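Long-range contacts in phenylacetate-coenzyme A ligase (PDB 3LAX), which is a ligase of the AMP-binding enzyme family, represented here by its small C-terminal alpha/beta domain: residues I8-N13 with E41-M46; L24-L29 with Q64-E69; I35-A40 with D104-F109. All blocks are in the same frame, centred on the assembly; numbering follows the deposited sequence.

Interaction 1 of 3, residues I8-N13 with E41-M46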
# COMPACT_ATOMS: atom_id res chain seq x y z
N ILE A 8 -10.76 -8.90 -2.73
CA ILE A 8 -12.06 -8.38 -2.35
C ILE A 8 -12.00 -7.91 -0.91
O ILE A 8 -11.62 -8.68 -0.02
CB ILE A 8 -13.15 -9.45 -2.52
CG1 ILE A 8 -13.28 -9.83 -4.00
CG2 ILE A 8 -14.48 -8.95 -1.97
CD1 ILE A 8 -14.20 -11.01 -4.25
N LEU A 9 -12.36 -6.66 -0.68
CA LEU A 9 -12.29 -6.07 0.65
C LEU A 9 -13.58 -5.32 0.94
O LEU A 9 -13.95 -4.40 0.20
CB LEU A 9 -11.09 -5.13 0.75
CG LEU A 9 -10.89 -4.42 2.08
CD1 LEU A 9 -10.45 -5.40 3.16
CD2 LEU A 9 -9.86 -3.34 1.91
N LYS A 10 -14.25 -5.70 2.03
CA LYS A 10 -15.55 -5.14 2.37
C LYS A 10 -16.48 -5.01 1.15
O LYS A 10 -17.08 -3.95 0.94
CB LYS A 10 -15.38 -3.76 3.03
CG LYS A 10 -15.57 -3.77 4.53
CD LYS A 10 -14.88 -4.96 5.17
CE LYS A 10 -15.19 -5.03 6.65
NZ LYS A 10 -14.87 -6.36 7.23
N GLY A 11 -16.58 -6.08 0.36
CA GLY A 11 -17.45 -6.11 -0.80
C GLY A 11 -16.89 -5.48 -2.05
O GLY A 11 -17.49 -5.59 -3.12
N VAL A 12 -15.74 -4.82 -1.94
CA VAL A 12 -15.18 -4.06 -3.06
C VAL A 12 -14.05 -4.81 -3.75
O VAL A 12 -13.05 -5.17 -3.12
CB VAL A 12 -14.65 -2.67 -2.59
CG1 VAL A 12 -14.08 -1.88 -3.77
CG2 VAL A 12 -15.76 -1.88 -1.88
N ASN A 13 -14.21 -5.07 -5.05
CA ASN A 13 -13.17 -5.73 -5.82
C ASN A 13 -12.07 -4.73 -6.13
O ASN A 13 -12.34 -3.63 -6.62
CB ASN A 13 -13.72 -6.29 -7.13
CG ASN A 13 -14.63 -7.47 -6.93
OD1 ASN A 13 -14.59 -8.44 -7.69
ND2 ASN A 13 -15.45 -7.42 -5.89
N GLU A 41 -10.51 -6.58 14.90
CA GLU A 41 -11.72 -6.76 15.68
C GLU A 41 -12.80 -7.36 14.79
O GLU A 41 -12.78 -8.56 14.49
CB GLU A 41 -12.23 -5.42 16.21
CG GLU A 41 -11.18 -4.56 16.88
CD GLU A 41 -11.52 -3.09 16.78
OE1 GLU A 41 -11.95 -2.65 15.69
OE2 GLU A 41 -11.36 -2.38 17.80
N SER A 42 -13.72 -6.51 14.37
CA SER A 42 -14.87 -6.94 13.59
C SER A 42 -14.61 -6.90 12.08
O SER A 42 -14.96 -7.83 11.36
CB SER A 42 -16.07 -6.04 13.91
OG SER A 42 -15.82 -4.70 13.53
N ASN A 43 -14.00 -5.82 11.61
CA ASN A 43 -13.92 -5.58 10.18
C ASN A 43 -12.53 -5.73 9.56
O ASN A 43 -11.54 -5.95 10.25
CB ASN A 43 -14.50 -4.21 9.83
CG ASN A 43 -13.56 -3.07 10.17
OD1 ASN A 43 -13.66 -1.98 9.60
ND2 ASN A 43 -12.63 -3.32 11.09
N ASP A 44 -12.48 -5.61 8.24
CA ASP A 44 -11.25 -5.80 7.49
C ASP A 44 -10.57 -4.47 7.21
O ASP A 44 -11.22 -3.46 6.94
CB ASP A 44 -11.55 -6.50 6.16
CG ASP A 44 -12.01 -7.93 6.34
OD1 ASP A 44 -11.90 -8.46 7.47
OD2 ASP A 44 -12.49 -8.51 5.34
N GLU A 45 -9.24 -4.48 7.28
CA GLU A 45 -8.45 -3.29 7.02
C GLU A 45 -7.39 -3.61 5.98
O GLU A 45 -6.87 -4.72 5.93
CB GLU A 45 -7.77 -2.81 8.30
CG GLU A 45 -8.61 -1.91 9.17
CD GLU A 45 -7.76 -1.13 10.16
OE1 GLU A 45 -7.29 -1.73 11.15
OE2 GLU A 45 -7.56 0.09 9.94
N MSE A 46 -7.07 -2.62 5.15
CA MSE A 46 -5.94 -2.72 4.23
C MSE A 46 -4.86 -1.75 4.66
O MSE A 46 -5.13 -0.58 4.85
CB MSE A 46 -6.37 -2.38 2.80
CG MSE A 46 -5.19 -2.24 1.84
SE MSE A 46 -5.59 -1.67 0.03
CE MSE A 46 -6.49 -3.27 -0.54
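A hairpin-to-sheet contact joins Leu9 and Lys10, at the tip of a beta-hairpin, to the start of strand 43-52, near one end of this AMP-binding C-terminal domain. Leu9 packs on Asp44 and Met46, and Lys10 lies beside Asn43 and Asp44. The hairpin is made by strands 7-9 and 12-14. Its type I' turn runs from Leu9 to Val12 and is closed by two backbone hydrogen bonds between these residues. Lys10 and Gly11, both with positive phi, fill the corner. No hydrogen bond crosses between the two segments. The Asp44 carboxylate is held mainly by other residues. Thr39 OG1 bonds to OD1, and Arg106 forms a salt bridge with OD2. Lys10 could add a long salt bridge to OD1, but this is doubtful: its chain is modelled in two conformers, and the one described sets NZ implausibly close to another donor, Asp44 N. Leu9 carries the apolar part, and its two methyl branches go to different residues. CG lies anti to the backbone N (chi1 179°), which carries both branches up to the strand. CD2 meets Met46 CB at 3.7 Å, with the end of the selenomethionine chain a little further off. Met46 also packs on Ile35 and Leu37 of the adjacent strand, so Leu9 joins the buried side of the sheet. The other branch, Leu9 CD1, meets Asp44 CB at 3.4 Å.

Interaction 2 of 3, residues L24-L29 with Q64-E69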
# COMPACT_ATOMS: atom_id res chain seq x y z
N LEU A 24 4.16 3.99 -8.22
CA LEU A 24 5.35 4.11 -9.07
C LEU A 24 5.63 5.52 -9.54
O LEU A 24 6.77 5.85 -9.88
CB LEU A 24 5.22 3.21 -10.29
CG LEU A 24 5.75 1.80 -10.17
CD1 LEU A 24 5.32 1.02 -11.41
CD2 LEU A 24 7.27 1.78 -9.99
N GLN A 25 4.61 6.37 -9.59
CA GLN A 25 4.77 7.72 -10.11
C GLN A 25 5.47 8.67 -9.14
O GLN A 25 5.93 9.74 -9.54
CB GLN A 25 3.42 8.32 -10.53
CG GLN A 25 3.00 8.00 -11.96
CD GLN A 25 4.04 8.43 -12.99
OE1 GLN A 25 4.25 9.62 -13.23
NE2 GLN A 25 4.69 7.45 -13.61
N PHE A 26 5.57 8.27 -7.86
CA PHE A 26 6.20 9.13 -6.85
C PHE A 26 7.72 8.98 -6.80
O PHE A 26 8.23 7.90 -6.49
CB PHE A 26 5.64 8.84 -5.45
CG PHE A 26 4.22 9.28 -5.25
CD1 PHE A 26 3.93 10.52 -4.69
CD2 PHE A 26 3.16 8.46 -5.64
CE1 PHE A 26 2.63 10.92 -4.50
CE2 PHE A 26 1.85 8.86 -5.46
CZ PHE A 26 1.58 10.10 -4.89
N LYS A 27 8.42 10.07 -7.10
CA LYS A 27 9.88 10.04 -7.08
C LYS A 27 10.38 9.76 -5.67
O LYS A 27 11.46 9.21 -5.49
CB LYS A 27 10.46 11.36 -7.60
CG LYS A 27 10.04 12.58 -6.81
CD LYS A 27 10.47 13.86 -7.52
CE LYS A 27 11.99 13.97 -7.67
NZ LYS A 27 12.54 13.15 -8.79
N GLU A 28 9.57 10.10 -4.67
CA GLU A 28 9.96 9.92 -3.28
C GLU A 28 9.92 8.47 -2.83
O GLU A 28 10.38 8.16 -1.74
CB GLU A 28 9.03 10.72 -2.36
CG GLU A 28 9.01 12.22 -2.63
CD GLU A 28 7.90 12.66 -3.59
OE1 GLU A 28 7.38 11.84 -4.40
OE2 GLU A 28 7.55 13.86 -3.52
N LEU A 29 9.33 7.60 -3.65
CA LEU A 29 9.13 6.20 -3.25
C LEU A 29 10.00 5.24 -4.04
O LEU A 29 10.34 5.48 -5.19
CB LEU A 29 7.66 5.79 -3.45
CG LEU A 29 6.59 6.61 -2.73
CD1 LEU A 29 5.19 6.07 -3.09
CD2 LEU A 29 6.81 6.60 -1.22
N GLN A 64 4.55 13.51 6.07
CA GLN A 64 3.11 13.50 6.31
C GLN A 64 2.33 13.91 5.06
O GLN A 64 1.32 13.29 4.73
CB GLN A 64 2.73 14.47 7.43
CG GLN A 64 2.99 13.99 8.84
CD GLN A 64 2.55 15.03 9.86
OE1 GLN A 64 2.03 14.69 10.92
NE2 GLN A 64 2.73 16.30 9.52
N ALA A 65 2.78 14.97 4.39
CA ALA A 65 2.10 15.44 3.18
C ALA A 65 2.12 14.37 2.10
O ALA A 65 1.12 14.14 1.41
CB ALA A 65 2.76 16.72 2.67
N LEU A 66 3.26 13.71 1.96
CA LEU A 66 3.42 12.62 1.00
C LEU A 66 2.45 11.49 1.33
O LEU A 66 1.77 10.97 0.44
CB LEU A 66 4.87 12.12 1.02
CG LEU A 66 5.23 10.89 0.19
CD1 LEU A 66 4.89 11.09 -1.29
CD2 LEU A 66 6.70 10.52 0.39
N THR A 67 2.38 11.11 2.60
CA THR A 67 1.49 10.04 3.03
C THR A 67 0.04 10.40 2.69
O THR A 67 -0.72 9.57 2.18
CB THR A 67 1.64 9.78 4.55
OG1 THR A 67 2.98 9.37 4.83
CG2 THR A 67 0.69 8.68 5.00
N ARG A 68 -0.34 11.65 2.96
CA ARG A 68 -1.69 12.15 2.68
C ARG A 68 -2.00 12.08 1.19
O ARG A 68 -3.08 11.62 0.79
CB ARG A 68 -1.81 13.59 3.18
CG ARG A 68 -3.08 14.34 2.82
CD ARG A 68 -2.82 15.86 3.02
NE ARG A 68 -4.03 16.68 3.02
CZ ARG A 68 -4.04 18.01 3.02
NH1 ARG A 68 -2.91 18.70 3.01
NH2 ARG A 68 -5.20 18.65 3.03
N GLU A 69 -1.07 12.52 0.36
CA GLU A 69 -1.30 12.53 -1.09
C GLU A 69 -1.44 11.12 -1.65
O GLU A 69 -2.30 10.85 -2.49
CB GLU A 69 -0.19 13.30 -1.80
CG GLU A 69 -0.31 13.29 -3.33
CD GLU A 69 -1.58 13.97 -3.86
OE1 GLU A 69 -2.31 14.64 -3.10
OE2 GLU A 69 -1.83 13.83 -5.06
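Leu66 is the first residue of helix segment 64-69 to meet the loop 24-29, and it touches Phe26, Glu28 and Leu29. The loop links helix 16-24 to strand 29-30. It holds a type I turn from Phe26 to Leu29, closed by a backbone bond from Leu29 N to Phe26 O. With chi1 at 174° the Leu66 side chain extends away from its own N, and its two methyls divide the loop between them. CD1 approaches the Phe26 ring obliquely, 3.6 Å from Phe26 CD1. CD2 lies against the aliphatic base of Glu28, 3.6 Å from Glu28 CB. The same methyl is 4.2 Å from Leu29 CD2. Leu66 and Leu29 both also pack on Leu86 of strand 83-87, so the contact reaches down to the sheet. Thr67 comes next and turns to the strand side, where it too packs on Leu86. One helical turn after Leu66, Glu69 brings its CG to the edge of the Phe26 ring, near the ring plane and 4.0 Å from Phe26 CE1. Glu28 OE1 is also at the ring edge, in plane. Further along the helix, Ile70 and Gln73 also touch the Phe26 side chain. The Glu69 carboxylate does not bond to the loop. Its oxygens go to Arg72 and Gln73 on its own helix. No hydrogen bond spans the two segments. Between these two segments the contact is therefore apolar and aliphatic, and the two glutamates contribute to it largely through their methylene groups.

Interaction 3 of 3, residues I35-A40 with D104-F109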
# COMPACT_ATOMS: atom_id res chain seq x y z
N ILE A 35 0.96 -4.87 0.42
CA ILE A 35 -0.41 -4.63 0.82
C ILE A 35 -0.77 -5.72 1.82
O ILE A 35 -0.70 -6.91 1.49
CB ILE A 35 -1.35 -4.75 -0.40
CG1 ILE A 35 -0.98 -3.74 -1.50
CG2 ILE A 35 -2.80 -4.60 0.01
CD1 ILE A 35 -1.60 -4.07 -2.87
N THR A 36 -1.12 -5.34 3.04
CA THR A 36 -1.50 -6.32 4.05
C THR A 36 -2.98 -6.21 4.37
O THR A 36 -3.47 -5.12 4.68
CB THR A 36 -0.68 -6.18 5.36
OG1 THR A 36 0.71 -6.36 5.07
CG2 THR A 36 -1.12 -7.24 6.38
N LEU A 37 -3.70 -7.32 4.26
CA LEU A 37 -5.12 -7.36 4.57
C LEU A 37 -5.29 -8.11 5.88
O LEU A 37 -4.76 -9.21 6.05
CB LEU A 37 -5.91 -8.08 3.47
CG LEU A 37 -5.70 -7.51 2.06
CD1 LEU A 37 -6.32 -8.40 0.98
CD2 LEU A 37 -6.24 -6.09 1.95
N GLU A 38 -6.01 -7.52 6.82
CA GLU A 38 -6.27 -8.24 8.06
C GLU A 38 -7.63 -7.92 8.63
O GLU A 38 -8.30 -7.00 8.19
CB GLU A 38 -5.15 -7.99 9.08
CG GLU A 38 -4.78 -6.55 9.26
CD GLU A 38 -3.39 -6.39 9.85
OE1 GLU A 38 -3.05 -7.15 10.79
OE2 GLU A 38 -2.64 -5.51 9.37
N THR A 39 -8.03 -8.72 9.61
CA THR A 39 -9.29 -8.51 10.28
C THR A 39 -9.01 -7.87 11.63
O THR A 39 -8.44 -8.50 12.52
CB THR A 39 -10.06 -9.83 10.45
OG1 THR A 39 -10.19 -10.45 9.16
CG2 THR A 39 -11.44 -9.58 11.04
N ALA A 40 -9.37 -6.60 11.77
CA ALA A 40 -9.18 -5.86 13.01
C ALA A 40 -10.49 -5.85 13.79
O ALA A 40 -11.45 -5.19 13.39
CB ALA A 40 -8.73 -4.43 12.72
N ASP A 104 -2.35 -11.55 2.78
CA ASP A 104 -3.74 -11.58 3.23
C ASP A 104 -3.85 -12.50 4.45
O ASP A 104 -3.81 -13.73 4.33
CB ASP A 104 -4.67 -12.06 2.11
CG ASP A 104 -6.13 -11.83 2.42
OD1 ASP A 104 -6.49 -11.62 3.60
OD2 ASP A 104 -6.94 -11.86 1.46
N LEU A 105 -4.01 -11.88 5.61
CA LEU A 105 -4.01 -12.60 6.87
C LEU A 105 -5.42 -12.83 7.37
O LEU A 105 -5.62 -13.28 8.49
CB LEU A 105 -3.21 -11.81 7.90
CG LEU A 105 -1.76 -11.54 7.49
CD1 LEU A 105 -1.02 -10.76 8.57
CD2 LEU A 105 -1.05 -12.86 7.21
N ARG A 106 -6.40 -12.51 6.54
CA ARG A 106 -7.78 -12.75 6.91
C ARG A 106 -8.04 -14.23 6.78
O ARG A 106 -7.30 -14.94 6.09
CB ARG A 106 -8.73 -11.96 6.01
CG ARG A 106 -8.47 -10.46 6.05
CD ARG A 106 -9.36 -9.77 5.04
NE ARG A 106 -9.01 -10.18 3.68
CZ ARG A 106 -9.72 -9.88 2.60
NH1 ARG A 106 -10.83 -9.16 2.73
NH2 ARG A 106 -9.32 -10.29 1.41
N LYS A 107 -9.08 -14.72 7.43
CA LYS A 107 -9.46 -16.10 7.22
C LYS A 107 -10.37 -16.21 6.00
O LYS A 107 -11.23 -15.35 5.78
CB LYS A 107 -10.07 -16.70 8.48
CG LYS A 107 -9.00 -17.02 9.51
CD LYS A 107 -9.56 -17.41 10.86
CE LYS A 107 -8.43 -17.79 11.80
NZ LYS A 107 -7.37 -16.74 11.82
N THR A 108 -10.14 -17.24 5.19
CA THR A 108 -10.93 -17.47 3.97
C THR A 108 -12.40 -17.69 4.30
O THR A 108 -13.27 -17.39 3.48
CB THR A 108 -10.39 -18.68 3.17
OG1 THR A 108 -9.05 -18.42 2.75
CG2 THR A 108 -11.26 -18.94 1.94
N PHE A 109 -12.67 -18.20 5.50
CA PHE A 109 -14.02 -18.59 5.91
C PHE A 109 -15.13 -17.69 5.36
O PHE A 109 -15.66 -17.92 4.27
CB PHE A 109 -14.12 -18.77 7.44
CG PHE A 109 -14.37 -17.49 8.21
CD1 PHE A 109 -14.07 -17.43 9.57
CD2 PHE A 109 -14.91 -16.37 7.61
CE1 PHE A 109 -14.30 -16.28 10.29
CE2 PHE A 109 -15.14 -15.21 8.33
CZ PHE A 109 -14.84 -15.16 9.67
O HOH W 1 -6.36 -11.04 10.32
O HOH W 2 -10.36 -13.04 9.27
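Arg106 packs against the side of strand 32-40, at Leu37, Glu38 and Thr39. CB is 3.8 Å from Thr39 OG1. CG touches the same hydroxyl and also the strand backbone, at 3.7 Å from Glu38 CA. CD passes the side of Leu37. A bend at chi3 (-65°) then turns the head back to Asp104. NE donates to Asp104 OD1 at 2.9 Å, and NH2 donates to Asp104 OD2 at the same distance. This side-on grip is nearly straight. Both oxygens lie in the guanidinium plane and are met on their syn sides, but the donors stand 22° and 26° out of the carboxylate plane. NH2 also has Leu37 CD1 at 3.6 Å, reached obliquely. Besides its salt bridge to Asp44, NH1 donates to Ile8 O of the hairpin. Strand 102-104 is an edge strand of the mixed sheet and runs parallel to 32-40. Leu37 pairs with Asp104 in a parallel bridge, and Leu105 N donates to Leu37 O at 2.8 Å. After Asp104 the chain makes an Asx turn. Arg106 N reaches Asp104 OD1 from the opposite face of the carboxylate to NE, so that oxygen takes two bonds. Beyond this point water carries the pairing on. One water accepts from Thr39 N and donates to Leu105 O. A second water accepts from Lys107 N and lies 2.6 Å from Thr39 OG1, a hydroxyl that also bonds to Asp44.

Interactions 1 and 3 are neighbours, with centres 8 Å apart. Both involve the mixed sheet, in which strands 32-40 and 43-52 are adjacent and antiparallel. They touch directly: Glu45 N probably bonds to Glu38 O, and Glu45 OE1 packs on Ala40 CB. Interaction 2 lies on the other side of the chain's centre, about 24 and 25 Å from them between centres. It joins the loop after helix 16-24 to helix 60-78, which follows strand 43-52. Along the chain the first segments come in the order 8-13, 24-29, 35-40, and their partners 41-46, 64-69, 104-109. Every pair of contacts thus alternates. The N-terminal hairpin, that loop and the C-terminal tail are all tied into one compact domain.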